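Local coordinates for putative lipoprotein (Bacteroides ovatus, PDB 3OQQ) that is of unknown function but is a putative extracellular lipoprotein that binds calcium ions and is rich in antiparallel strands, at residues 211-216 with 298-303; 74-79 with 99-104; 139-144 with 400-405. All blocks are in the same frame, centred on the assembly; numbering follows the deposited sequence.

How the contacts relate
Each of the three contacts occupies its own region of a single chain rich in antiparallel strands. Contact 2, which joins strands 71-80 and 96-104, closes first along the chain. Contact 3 then ties the loop after strand 122-131 to helix 401-404, and the long excursion between its two segments includes contact 1, where strands 205-215 and 298-307 pair. Contacts 1 and 2 lie on opposite sides of the chain's centre, their own centres about 35 Å apart. Contact 3 is about 31 Å from contact 1 and 37 Å from contact 2, centre to centre, and none touches another. Antiparallel strand pairing builds contacts 1 and 2, whereas contact 3 joins a loop to a helix near bound calcium.

Contact 1. Residues 211-216 with 298-303; sequences SLILKG and MLRAEV
Ser211 with Glu302, Ile213 with Arg300 and Lys215 with Met298 form hydrogen-bonded pairs of an antiparallel β-sheet, each closed by two backbone bonds. The straightest runs from Lys215 N to Met298 O (2.7 Å, 178° at the hydrogen), whereas Met298 N approaches Lys215 O from above its carbonyl plane. A water bridges Ser211 OG and Glu302 O.

On the face these pairs share, Ile213 CD1 rests on Glu302 CB at 3.9 Å and on Arg300 CD at 4.0 Å. On the other face, Leu299 CD1 lies 4.5 Å from both Leu212 CD2 and Leu214 CD2.

Lys215 meets the Arg300 guanidinium through its methylenes, CG over the centre of one face and CD within 3.6 Å of Arg300 NH2. With Arg300 CG anti to the backbone N (chi1 160°), a bend at chi3 (-74°) brings the guanidinium there. Asp181 forms a salt bridge with Arg300 NE and a weak, long ion pair with Lys215 NZ, probably offsetting their like charges. Replacing Arg300 by alanine is likely to leave Asp181 without its salt-bridge partner and the Lys215 methylenes without their flat support.

Strand 221-230 pairs with 205-215 and strand 173-184 with 298-307, while strand 253-263 packs against Leu212 and Ala301.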
ATOM      1  N   SER A 211      11.981  -7.009  -8.364  1.00 19.09           N
ATOM      2  CA  SER A 211      13.271  -6.715  -7.724  1.00 17.90           C
ATOM      3  C   SER A 211      13.222  -6.797  -6.220  1.00 20.52           C
ATOM      4  O   SER A 211      12.224  -6.430  -5.584  1.00 19.14           O
ATOM      5  CB  SER A 211      13.755  -5.306  -8.087  1.00 21.49           C
ATOM      6  OG  SER A 211      13.626  -5.001  -9.466  1.00 27.03           O
ATOM      7  N   LEU A 212      14.321  -7.283  -5.654  1.00 17.59           N
ATOM      8  CA  LEU A 212      14.614  -7.301  -4.221  1.00 16.10           C
ATOM      9  C   LEU A 212      15.673  -6.266  -4.041  1.00 22.02           C
ATOM     10  O   LEU A 212      16.656  -6.272  -4.793  1.00 23.95           O
ATOM     11  CB  LEU A 212      15.074  -8.675  -3.759  1.00 15.26           C
ATOM     12  CG  LEU A 212      13.953  -9.702  -3.604  1.00 19.35           C
ATOM     13  CD1 LEU A 212      14.533 -11.105  -3.411  1.00 18.34           C
ATOM     14  CD2 LEU A 212      12.999  -9.295  -2.471  1.00 19.04           C
ATOM     15  N   ILE A 213      15.446  -5.317  -3.143  1.00 17.87           N
ATOM     16  CA  ILE A 213      16.297  -4.130  -2.979  1.00 17.59           C
ATOM     17  C   ILE A 213      16.453  -3.777  -1.507  1.00 23.46           C
ATOM     18  O   ILE A 213      15.527  -4.002  -0.729  1.00 24.12           O
ATOM     19  CB  ILE A 213      15.613  -2.905  -3.746  1.00 19.86           C
ATOM     20  CG1 ILE A 213      15.439  -3.108  -5.253  1.00 19.63           C
ATOM     21  CG2 ILE A 213      16.302  -1.541  -3.492  1.00 20.23           C
ATOM     22  CD1 ILE A 213      14.385  -2.146  -5.836  1.00 22.22           C
ATOM     23  N   LEU A 214      17.597  -3.168  -1.140  1.00 21.61           N
ATOM     24  CA  LEU A 214      17.844  -2.563   0.177  1.00 21.19           C
ATOM     25  C   LEU A 214      17.669  -1.064  -0.016  1.00 24.64           C
ATOM     26  O   LEU A 214      18.407  -0.444  -0.794  1.00 21.87           O
ATOM     27  CB  LEU A 214      19.214  -2.934   0.772  1.00 21.24           C
ATOM     28  CG  LEU A 214      19.386  -4.407   1.185  1.00 24.06           C
ATOM     29  CD1 LEU A 214      20.735  -4.601   1.906  1.00 24.63           C
ATOM     30  CD2 LEU A 214      18.212  -4.891   2.102  1.00 21.78           C
ATOM     31  N   LYS A 215      16.604  -0.511   0.589  1.00 22.93           N
ATOM     32  CA  LYS A 215      16.215   0.887   0.434  1.00 24.53           C
ATOM     33  C   LYS A 215      16.864   1.794   1.508  1.00 30.58           C
ATOM     34  O   LYS A 215      16.407   1.842   2.645  1.00 32.37           O
ATOM     35  CB  LYS A 215      14.679   1.000   0.452  1.00 26.02           C
ATOM     36  CG  LYS A 215      14.130   2.429   0.357  1.00 34.92           C
ATOM     37  CD  LYS A 215      12.845   2.542   1.202  1.00 35.14           C
ATOM     38  CE  LYS A 215      12.329   3.955   1.316  1.00 42.43           C
ATOM     39  NZ  LYS A 215      11.101   4.019   2.157  1.00 49.12           N
ATOM     40  N   GLY A 216      17.914   2.504   1.118  1.00 27.26           N
ATOM     41  CA  GLY A 216      18.622   3.437   1.983  1.00 28.25           C
ATOM     42  C   GLY A 216      17.777   4.657   2.306  1.00 38.81           C
ATOM     43  O   GLY A 216      17.009   5.141   1.462  1.00 38.52           O
HETATM   44  N   MSE A 298      15.778  -0.408   4.348  1.00 18.32           N
HETATM   45  CA  MSE A 298      14.640  -1.301   4.432  1.00 16.78           C
HETATM   46  C   MSE A 298      14.675  -2.367   3.359  1.00 21.65           C
HETATM   47  O   MSE A 298      15.050  -2.066   2.234  1.00 22.34           O
HETATM   48  CB  MSE A 298      13.331  -0.512   4.335  1.00 16.36           C
HETATM   49  CG  MSE A 298      13.038   0.289   5.599  1.00 22.20           C
HETATM   50 SE   MSE A 298      11.304   1.183   5.500  0.75 27.07          SE
HETATM   51  CE  MSE A 298      11.673   2.548   6.886  1.00 25.99           C
ATOM     52  N   LEU A 299      14.291  -3.611   3.700  1.00 18.01           N
ATOM     53  CA  LEU A 299      14.161  -4.675   2.685  1.00 17.29           C
ATOM     54  C   LEU A 299      12.957  -4.305   1.808  1.00 20.07           C
ATOM     55  O   LEU A 299      11.857  -4.098   2.324  1.00 18.05           O
ATOM     56  CB  LEU A 299      14.018  -6.084   3.310  1.00 16.23           C
ATOM     57  CG  LEU A 299      13.627  -7.259   2.358  1.00 19.04           C
ATOM     58  CD1 LEU A 299      14.672  -7.463   1.227  1.00 19.30           C
ATOM     59  CD2 LEU A 299      13.510  -8.562   3.132  1.00 17.51           C
ATOM     60  N   ARG A 300      13.193  -4.140   0.491  1.00 18.79           N
ATOM     61  CA  ARG A 300      12.171  -3.695  -0.447  1.00 16.65           C
ATOM     62  C   ARG A 300      11.892  -4.709  -1.535  1.00 20.35           C
ATOM     63  O   ARG A 300      12.836  -5.191  -2.178  1.00 19.00           O
ATOM     64  CB  ARG A 300      12.600  -2.331  -1.083  1.00 16.39           C
ATOM     65  CG  ARG A 300      11.886  -1.978  -2.426  1.00 19.47           C
ATOM     66  CD  ARG A 300      12.159  -0.554  -2.876  1.00 22.43           C
ATOM     67  NE  ARG A 300      11.411   0.408  -2.056  1.00 23.71           N
ATOM     68  CZ  ARG A 300      11.227   1.692  -2.367  1.00 33.39           C
ATOM     69  NH1 ARG A 300      11.760   2.200  -3.475  1.00 19.68           N
ATOM     70  NH2 ARG A 300      10.508   2.476  -1.577  1.00 19.10           N
ATOM     71  N   ALA A 301      10.593  -5.018  -1.757  1.00 16.78           N
ATOM     72  CA  ALA A 301      10.147  -5.755  -2.930  1.00 17.94           C
ATOM     73  C   ALA A 301       9.585  -4.710  -3.906  1.00 23.18           C
ATOM     74  O   ALA A 301       8.813  -3.831  -3.496  1.00 21.75           O
ATOM     75  CB  ALA A 301       9.100  -6.819  -2.586  1.00 18.45           C
ATOM     76  N   GLU A 302      10.030  -4.742  -5.167  1.00 19.40           N
ATOM     77  CA  GLU A 302       9.556  -3.781  -6.160  1.00 19.42           C
ATOM     78  C   GLU A 302       9.015  -4.536  -7.364  1.00 24.46           C
ATOM     79  O   GLU A 302       9.703  -5.400  -7.912  1.00 25.60           O
ATOM     80  CB  GLU A 302      10.644  -2.786  -6.566  1.00 21.26           C
ATOM     81  CG  GLU A 302      10.122  -1.718  -7.518  1.00 31.09           C
ATOM     82  CD  GLU A 302      11.182  -0.786  -8.065  1.00 44.64           C
ATOM     83  OE1 GLU A 302      11.495   0.215  -7.383  1.00 35.71           O
ATOM     84  OE2 GLU A 302      11.715  -1.065  -9.161  1.00 38.49           O
ATOM     85  N   VAL A 303       7.759  -4.243  -7.739  1.00 19.53           N
ATOM     86  CA  VAL A 303       7.083  -4.942  -8.836  1.00 17.91           C
ATOM     87  C   VAL A 303       6.538  -3.947  -9.834  1.00 21.90           C
ATOM     88  O   VAL A 303       5.775  -3.047  -9.485  1.00 20.49           O
ATOM     89  CB  VAL A 303       5.946  -5.873  -8.331  1.00 20.53           C
ATOM     90  CG1 VAL A 303       5.313  -6.650  -9.498  1.00 20.77           C
ATOM     91  CG2 VAL A 303       6.439  -6.840  -7.251  1.00 19.09           C
TER
HETATM   92  O   HOH W   1      11.242  -4.211 -10.047  1.00 24.35           O

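Contact 2. Residues 74-79 with 99-104; sequences KEFALS and ASVTLA
Ser79 and Ser100 form a hydrogen-bonded antiparallel β-bridge, with Ser79 N to Ser100 O at 2.8 Å and Ser100 N to Ser79 O at 2.9 Å, beyond which the strands part, the axes of 74-77 and 99-104 approaching no nearer than 7.0 Å. This is an antiparallel β-sheet pairing that opens at one end. Strand 59-65 pairs with the outer side of 71-80, and strand 46-54 with that of 96-104.

Side chains fill the widening gap. Phe76 points toward the opposite strand, and its ring lies across the backbone of 102-104. Leu103 CD2 makes a CH-π contact over one ring face, 4.2 Å from the centroid and offset toward the rim. At the ring edge, Phe76 CZ comes within 3.4 Å of Ala104 O. Nearer the bridge, Phe76 CB meets Val101 CG2 at 3.6 Å; this methyl stands anti to the Val101 backbone N, the orientation that turns it to Phe76.

Leu78 packs on the same strand through its CD2 methyl, which touches Val101 CB and Ala99 CB. Val60 and Val53 also contact Leu78, joining it to both flanking strands, 59-65 and 46-54.

Where the backbones have separated too far to bond directly, a water takes up the link, donating to Ala77 O at 2.5 Å and accepting from Thr102 N at 3.0 Å.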
ATOM      1  N   LYS A  74      -3.105  25.913  -5.833  1.00 31.34           N
ATOM      2  CA  LYS A  74      -4.507  26.295  -5.756  1.00 31.67           C
ATOM      3  C   LYS A  74      -5.262  25.229  -4.962  1.00 34.78           C
ATOM      4  O   LYS A  74      -5.110  24.034  -5.215  1.00 33.15           O
ATOM      5  CB  LYS A  74      -5.167  26.539  -7.120  1.00 34.75           C
ATOM      6  CG  LYS A  74      -6.499  27.274  -6.934  1.00 40.32           C
ATOM      7  CD  LYS A  74      -7.344  27.401  -8.171  1.00 48.55           C
ATOM      8  CE  LYS A  74      -8.670  28.035  -7.808  1.00 55.78           C
ATOM      9  NZ  LYS A  74      -9.512  28.271  -9.003  1.00 70.76           N
ATOM     10  N   GLU A  75      -6.052  25.681  -3.991  1.00 32.46           N
ATOM     11  CA  GLU A  75      -6.863  24.848  -3.119  1.00 33.33           C
ATOM     12  C   GLU A  75      -8.196  24.514  -3.795  1.00 36.77           C
ATOM     13  O   GLU A  75      -8.833  25.389  -4.391  1.00 38.09           O
ATOM     14  CB  GLU A  75      -7.082  25.598  -1.801  1.00 35.81           C
ATOM     15  CG  GLU A  75      -7.657  24.774  -0.663  1.00 53.29           C
ATOM     16  CD  GLU A  75      -7.788  25.579   0.619  1.00 78.06           C
ATOM     17  OE1 GLU A  75      -8.707  26.426   0.697  1.00 71.28           O
ATOM     18  OE2 GLU A  75      -6.962  25.377   1.538  1.00 71.06           O
ATOM     19  N   PHE A  76      -8.612  23.246  -3.700  1.00 31.09           N
ATOM     20  CA  PHE A  76      -9.872  22.750  -4.255  1.00 30.24           C
ATOM     21  C   PHE A  76     -10.654  21.970  -3.223  1.00 34.03           C
ATOM     22  O   PHE A  76     -10.102  21.109  -2.539  1.00 31.17           O
ATOM     23  CB  PHE A  76      -9.622  21.862  -5.486  1.00 30.87           C
ATOM     24  CG  PHE A  76      -9.208  22.625  -6.719  1.00 31.60           C
ATOM     25  CD1 PHE A  76     -10.160  23.165  -7.573  1.00 35.46           C
ATOM     26  CD2 PHE A  76      -7.863  22.829  -7.008  1.00 31.11           C
ATOM     27  CE1 PHE A  76      -9.774  23.881  -8.705  1.00 36.97           C
ATOM     28  CE2 PHE A  76      -7.479  23.526  -8.151  1.00 34.29           C
ATOM     29  CZ  PHE A  76      -8.435  24.042  -8.995  1.00 34.09           C
ATOM     30  N   ALA A  77     -11.951  22.262  -3.123  1.00 33.15           N
ATOM     31  CA  ALA A  77     -12.854  21.567  -2.213  1.00 33.50           C
ATOM     32  C   ALA A  77     -13.179  20.196  -2.787  1.00 38.61           C
ATOM     33  O   ALA A  77     -13.218  20.033  -4.008  1.00 38.17           O
ATOM     34  CB  ALA A  77     -14.133  22.383  -2.014  1.00 34.85           C
ATOM     35  N   LEU A  78     -13.375  19.202  -1.913  1.00 36.08           N
ATOM     36  CA  LEU A  78     -13.742  17.853  -2.336  1.00 35.70           C
ATOM     37  C   LEU A  78     -15.257  17.647  -2.248  1.00 41.85           C
ATOM     38  O   LEU A  78     -15.914  18.230  -1.381  1.00 41.89           O
ATOM     39  CB  LEU A  78     -13.003  16.780  -1.509  1.00 34.04           C
ATOM     40  CG  LEU A  78     -11.501  16.627  -1.791  1.00 35.19           C
ATOM     41  CD1 LEU A  78     -10.856  15.723  -0.781  1.00 33.05           C
ATOM     42  CD2 LEU A  78     -11.246  16.140  -3.202  1.00 35.12           C
ATOM     43  N   SER A  79     -15.800  16.834  -3.158  1.00 40.83           N
ATOM     44  CA  SER A  79     -17.217  16.460  -3.201  1.00 43.29           C
ATOM     45  C   SER A  79     -17.368  14.951  -2.904  1.00 51.54           C
ATOM     46  O   SER A  79     -16.480  14.171  -3.267  1.00 48.48           O
ATOM     47  CB  SER A  79     -17.841  16.801  -4.558  1.00 47.12           C
ATOM     48  OG  SER A  79     -17.516  18.107  -5.005  1.00 54.61           O
ATOM     49  N   ALA A  99     -13.488  10.448  -3.096  1.00 35.67           N
ATOM     50  CA  ALA A  99     -13.934  11.830  -3.232  1.00 35.81           C
ATOM     51  C   ALA A  99     -13.722  12.279  -4.657  1.00 39.23           C
ATOM     52  O   ALA A  99     -13.025  11.609  -5.433  1.00 39.19           O
ATOM     53  CB  ALA A  99     -13.200  12.734  -2.250  1.00 35.99           C
ATOM     54  N   SER A 100     -14.370  13.381  -5.013  1.00 35.03           N
ATOM     55  CA  SER A 100     -14.316  13.950  -6.346  1.00 34.89           C
ATOM     56  C   SER A 100     -13.840  15.381  -6.275  1.00 38.65           C
ATOM     57  O   SER A 100     -14.138  16.095  -5.300  1.00 38.38           O
ATOM     58  CB  SER A 100     -15.687  13.882  -7.005  1.00 37.84           C
ATOM     59  OG  SER A 100     -15.630  14.363  -8.332  1.00 45.69           O
ATOM     60  N   VAL A 101     -13.089  15.794  -7.312  1.00 33.36           N
ATOM     61  CA  VAL A 101     -12.548  17.145  -7.426  1.00 32.00           C
ATOM     62  C   VAL A 101     -12.717  17.590  -8.865  1.00 36.72           C
ATOM     63  O   VAL A 101     -12.611  16.769  -9.771  1.00 38.09           O
ATOM     64  CB  VAL A 101     -11.067  17.215  -6.937  1.00 33.23           C
ATOM     65  CG1 VAL A 101     -10.098  16.531  -7.906  1.00 32.57           C
ATOM     66  CG2 VAL A 101     -10.630  18.642  -6.655  1.00 32.11           C
ATOM     67  N   THR A 102     -13.013  18.868  -9.068  1.00 32.85           N
ATOM     68  CA  THR A 102     -13.110  19.445 -10.402  1.00 32.81           C
ATOM     69  C   THR A 102     -11.983  20.450 -10.492  1.00 33.45           C
ATOM     70  O   THR A 102     -11.994  21.469  -9.814  1.00 30.47           O
ATOM     71  CB  THR A 102     -14.501  20.001 -10.687  1.00 42.84           C
ATOM     72  OG1 THR A 102     -15.402  18.894 -10.671  1.00 44.23           O
ATOM     73  CG2 THR A 102     -14.583  20.693 -12.052  1.00 42.51           C
ATOM     74  N   LEU A 103     -10.959  20.100 -11.261  1.00 30.08           N
ATOM     75  CA  LEU A 103      -9.800  20.959 -11.431  1.00 29.03           C
ATOM     76  C   LEU A 103     -10.067  22.003 -12.518  1.00 34.06           C
ATOM     77  O   LEU A 103     -10.808  21.754 -13.474  1.00 33.34           O
ATOM     78  CB  LEU A 103      -8.566  20.114 -11.792  1.00 27.53           C
ATOM     79  CG  LEU A 103      -8.138  19.018 -10.802  1.00 29.24           C
ATOM     80  CD1 LEU A 103      -7.014  18.200 -11.395  1.00 28.19           C
ATOM     81  CD2 LEU A 103      -7.730  19.602  -9.429  1.00 25.87           C
ATOM     82  N   ALA A 104      -9.438  23.163 -12.367  1.00 31.34           N
ATOM     83  CA  ALA A 104      -9.482  24.266 -13.324  1.00 32.33           C
ATOM     84  C   ALA A 104      -8.160  24.982 -13.248  1.00 33.85           C
ATOM     85  O   ALA A 104      -7.581  25.117 -12.157  1.00 32.13           O
ATOM     86  CB  ALA A 104     -10.644  25.215 -13.025  1.00 33.99           C
TER
HETATM   87  O   HOH W   2     -13.537  20.315  -6.446  1.00 37.95           O

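Contact 3. Residues 139-144 with 400-405; sequences LDSWYD and PFREAY
Tyr143 and Arg402 join a loop to a short helix through both backbone and side chain. Arg402 N donates to Tyr143 O (3.1 Å, 164° at the hydrogen), with the donor almost in line with the carbonyl bond. This ties the 3-10 segment 142-144 to the first turn of helix 401-404, for which Pro400 occupies the N-cap position. Beside it, Pro400 CA makes a CA-H...O contact with Asp144 O.

The ring and guanidinium meet asymmetrically. Tyr143 CE1 sits over the centre of one guanidinium face, 3.6 Å from Arg402 CZ, while Arg402 NH1 lies in the plane of the tyrosine ring, at its edge. The two planes lie 65° apart. Arg402 CG stands between its backbone N and carbonyl carbon (chi1 79°), and a further bend at chi3 brings the guanidinium across Tyr143 CE1.

Charge pairing is looser. Arg402 NH1 makes a weak hydrogen bond to Asp144 OD2 (3.3 Å), part of a salt bridge with this carboxylate; the position of the other carboxylate oxygen is less certain.

Both segments adjoin ligands of one calcium site: Asp146, Asn148 and Asp149 follow 139-144, and Glu397 precedes 400-405, so the contact brings together two chain parts of that site. The Phe401 side chain lies about 9 Å from a bound calcium ion and meets Phe408 edge-to-face. Helix 408-413 flanks this surface contact, with Thr409 touching both Tyr143 and Arg402, while Ala404 packs on strand 431-432.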
ATOM      1  N   LEU A 139      -6.695 -11.013  22.017  1.00 30.19           N
ATOM      2  CA  LEU A 139      -7.212 -10.557  23.305  1.00 31.80           C
ATOM      3  C   LEU A 139      -8.652 -10.064  23.110  1.00 36.96           C
ATOM      4  O   LEU A 139      -8.955  -9.538  22.035  1.00 34.15           O
ATOM      5  CB  LEU A 139      -6.323  -9.413  23.868  1.00 31.56           C
ATOM      6  CG  LEU A 139      -4.946  -9.801  24.403  1.00 36.00           C
ATOM      7  CD1 LEU A 139      -4.005  -8.599  24.423  1.00 35.51           C
ATOM      8  CD2 LEU A 139      -5.048 -10.441  25.789  1.00 38.03           C
ATOM      9  N   ASP A 140      -9.538 -10.212  24.129  1.00 37.66           N
ATOM     10  CA  ASP A 140     -10.911  -9.677  24.043  1.00 38.92           C
ATOM     11  C   ASP A 140     -10.820  -8.194  23.694  1.00 39.92           C
ATOM     12  O   ASP A 140     -11.450  -7.756  22.728  1.00 39.86           O
ATOM     13  CB  ASP A 140     -11.715  -9.904  25.341  1.00 43.25           C
ATOM     14  CG  ASP A 140     -12.281 -11.303  25.498  1.00 64.61           C
ATOM     15  OD1 ASP A 140     -12.747 -11.880  24.477  1.00 65.03           O
ATOM     16  OD2 ASP A 140     -12.302 -11.809  26.649  1.00 76.27           O
ATOM     17  N   SER A 141      -9.928  -7.453  24.390  1.00 34.09           N
ATOM     18  CA  SER A 141      -9.648  -6.055  24.027  1.00 32.49           C
ATOM     19  C   SER A 141      -8.557  -6.154  22.979  1.00 34.02           C
ATOM     20  O   SER A 141      -7.362  -6.093  23.293  1.00 33.19           O
ATOM     21  CB  SER A 141      -9.250  -5.223  25.244  1.00 35.05           C
ATOM     22  OG  SER A 141     -10.267  -5.272  26.230  1.00 44.37           O
ATOM     23  N   TRP A 142      -8.976  -6.458  21.737  1.00 28.64           N
ATOM     24  CA  TRP A 142      -8.069  -6.720  20.625  1.00 26.69           C
ATOM     25  C   TRP A 142      -7.079  -5.579  20.375  1.00 29.62           C
ATOM     26  O   TRP A 142      -5.980  -5.837  19.922  1.00 28.75           O
ATOM     27  CB  TRP A 142      -8.850  -7.075  19.352  1.00 24.42           C
ATOM     28  CG  TRP A 142      -9.749  -5.990  18.837  1.00 24.26           C
ATOM     29  CD1 TRP A 142     -11.091  -5.868  19.053  1.00 27.41           C
ATOM     30  CD2 TRP A 142      -9.390  -4.946  17.912  1.00 22.37           C
ATOM     31  NE1 TRP A 142     -11.591  -4.819  18.320  1.00 26.55           N
ATOM     32  CE2 TRP A 142     -10.567  -4.226  17.619  1.00 25.66           C
ATOM     33  CE3 TRP A 142      -8.179  -4.552  17.299  1.00 22.69           C
ATOM     34  CZ2 TRP A 142     -10.576  -3.126  16.752  1.00 23.46           C
ATOM     35  CZ3 TRP A 142      -8.181  -3.448  16.455  1.00 23.25           C
ATOM     36  CH2 TRP A 142      -9.366  -2.734  16.207  1.00 24.24           C
ATOM     37  N   TYR A 143      -7.423  -4.346  20.746  1.00 27.10           N
ATOM     38  CA  TYR A 143      -6.525  -3.206  20.540  1.00 25.72           C
ATOM     39  C   TYR A 143      -5.499  -3.078  21.696  1.00 27.02           C
ATOM     40  O   TYR A 143      -4.770  -2.105  21.758  1.00 26.55           O
ATOM     41  CB  TYR A 143      -7.321  -1.915  20.319  1.00 27.65           C
ATOM     42  CG  TYR A 143      -8.639  -1.881  21.054  1.00 30.10           C
ATOM     43  CD1 TYR A 143      -8.685  -1.822  22.446  1.00 31.93           C
ATOM     44  CD2 TYR A 143      -9.844  -1.892  20.362  1.00 32.12           C
ATOM     45  CE1 TYR A 143      -9.900  -1.770  23.129  1.00 32.68           C
ATOM     46  CE2 TYR A 143     -11.064  -1.832  21.035  1.00 34.86           C
ATOM     47  CZ  TYR A 143     -11.087  -1.772  22.419  1.00 41.64           C
ATOM     48  OH  TYR A 143     -12.290  -1.756  23.083  1.00 50.77           O
ATOM     49  N   ASP A 144      -5.419  -4.094  22.568  1.00 23.76           N
ATOM     50  CA  ASP A 144      -4.420  -4.247  23.621  1.00 22.90           C
ATOM     51  C   ASP A 144      -3.211  -5.030  23.033  1.00 26.49           C
ATOM     52  O   ASP A 144      -2.161  -5.142  23.667  1.00 26.07           O
ATOM     53  CB  ASP A 144      -5.008  -4.945  24.862  1.00 25.11           C
ATOM     54  CG  ASP A 144      -5.518  -3.977  25.922  1.00 36.69           C
ATOM     55  OD1 ASP A 144      -5.087  -2.804  25.920  1.00 37.44           O
ATOM     56  OD2 ASP A 144      -6.288  -4.408  26.786  1.00 42.08           O
ATOM     57  N   PRO A 400       0.514  -2.031  24.256  1.00 26.10           N
ATOM     58  CA  PRO A 400      -0.832  -2.062  23.643  1.00 25.60           C
ATOM     59  C   PRO A 400      -1.011  -0.944  22.613  1.00 26.59           C
ATOM     60  O   PRO A 400      -0.663   0.198  22.903  1.00 26.96           O
ATOM     61  CB  PRO A 400      -1.775  -1.868  24.843  1.00 28.50           C
ATOM     62  CG  PRO A 400      -0.999  -2.337  26.026  1.00 33.40           C
ATOM     63  CD  PRO A 400       0.428  -1.905  25.729  1.00 28.43           C
ATOM     64  N   PHE A 401      -1.546  -1.267  21.415  1.00 21.35           N
ATOM     65  CA  PHE A 401      -1.759  -0.281  20.339  1.00 19.17           C
ATOM     66  C   PHE A 401      -2.545   0.946  20.830  1.00 24.32           C
ATOM     67  O   PHE A 401      -2.112   2.065  20.584  1.00 23.43           O
ATOM     68  CB  PHE A 401      -2.446  -0.909  19.113  1.00 19.55           C
ATOM     69  CG  PHE A 401      -2.252  -0.063  17.870  1.00 18.30           C
ATOM     70  CD1 PHE A 401      -0.996   0.059  17.277  1.00 18.84           C
ATOM     71  CD2 PHE A 401      -3.304   0.660  17.334  1.00 18.54           C
ATOM     72  CE1 PHE A 401      -0.810   0.872  16.148  1.00 19.30           C
ATOM     73  CE2 PHE A 401      -3.122   1.467  16.194  1.00 20.19           C
ATOM     74  CZ  PHE A 401      -1.883   1.560  15.605  1.00 17.60           C
ATOM     75  N   ARG A 402      -3.638   0.738  21.607  1.00 22.82           N
ATOM     76  CA  ARG A 402      -4.491   1.789  22.186  1.00 22.17           C
ATOM     77  C   ARG A 402      -3.680   2.733  23.161  1.00 28.87           C
ATOM     78  O   ARG A 402      -4.117   3.857  23.412  1.00 29.40           O
ATOM     79  CB  ARG A 402      -5.687   1.146  22.914  1.00 20.70           C
ATOM     80  CG  ARG A 402      -5.319   0.611  24.294  1.00 32.90           C
ATOM     81  CD  ARG A 402      -6.260  -0.407  24.845  1.00 41.99           C
ATOM     82  NE  ARG A 402      -7.523   0.173  25.256  1.00 39.97           N
ATOM     83  CZ  ARG A 402      -8.394  -0.431  26.058  1.00 55.49           C
ATOM     84  NH1 ARG A 402      -8.115  -1.622  26.579  1.00 42.63           N
ATOM     85  NH2 ARG A 402      -9.542   0.155  26.355  1.00 31.89           N
ATOM     86  N   GLU A 403      -2.526   2.271  23.698  1.00 24.86           N
ATOM     87  CA  GLU A 403      -1.652   3.102  24.557  1.00 24.61           C
ATOM     88  C   GLU A 403      -0.698   3.929  23.698  1.00 26.03           C
ATOM     89  O   GLU A 403      -0.431   5.076  24.030  1.00 25.05           O
ATOM     90  CB  GLU A 403      -0.879   2.256  25.584  1.00 26.13           C
ATOM     91  CG  GLU A 403      -1.786   1.705  26.669  1.00 31.53           C
ATOM     92  CD  GLU A 403      -1.116   1.003  27.830  1.00 48.48           C
ATOM     93  OE1 GLU A 403       0.079   1.269  28.088  1.00 39.36           O
ATOM     94  OE2 GLU A 403      -1.797   0.189  28.492  1.00 56.70           O
ATOM     95  N   ALA A 404      -0.201   3.362  22.580  1.00 21.88           N
ATOM     96  CA  ALA A 404       0.620   4.093  21.608  1.00 20.27           C
ATOM     97  C   ALA A 404      -0.229   5.170  20.920  1.00 23.79           C
ATOM     98  O   ALA A 404       0.284   6.250  20.612  1.00 22.97           O
ATOM     99  CB  ALA A 404       1.182   3.131  20.564  1.00 20.25           C
ATOM    100  N   TYR A 405      -1.542   4.858  20.675  1.00 20.21           N
ATOM    101  CA  TYR A 405      -2.502   5.754  20.029  1.00 19.80           C
ATOM    102  C   TYR A 405      -3.730   5.963  20.951  1.00 23.58           C
ATOM    103  O   TYR A 405      -4.702   5.209  20.831  1.00 23.47           O
ATOM    104  CB  TYR A 405      -2.894   5.207  18.615  1.00 19.45           C
ATOM    105  CG  TYR A 405      -1.732   5.330  17.657  1.00 17.82           C
ATOM    106  CD1 TYR A 405      -1.495   6.519  16.970  1.00 18.51           C
ATOM    107  CD2 TYR A 405      -0.787   4.310  17.544  1.00 17.82           C
ATOM    108  CE1 TYR A 405      -0.366   6.678  16.166  1.00 16.48           C
ATOM    109  CE2 TYR A 405       0.360   4.467  16.770  1.00 18.56           C
ATOM    110  CZ  TYR A 405       0.566   5.656  16.082  1.00 24.12           C
ATOM    111  OH  TYR A 405       1.707   5.838  15.349  1.00 20.68           O
TER
HETATM  112  O   HOH W   3      -4.156  -0.812  27.661  1.00 38.17           O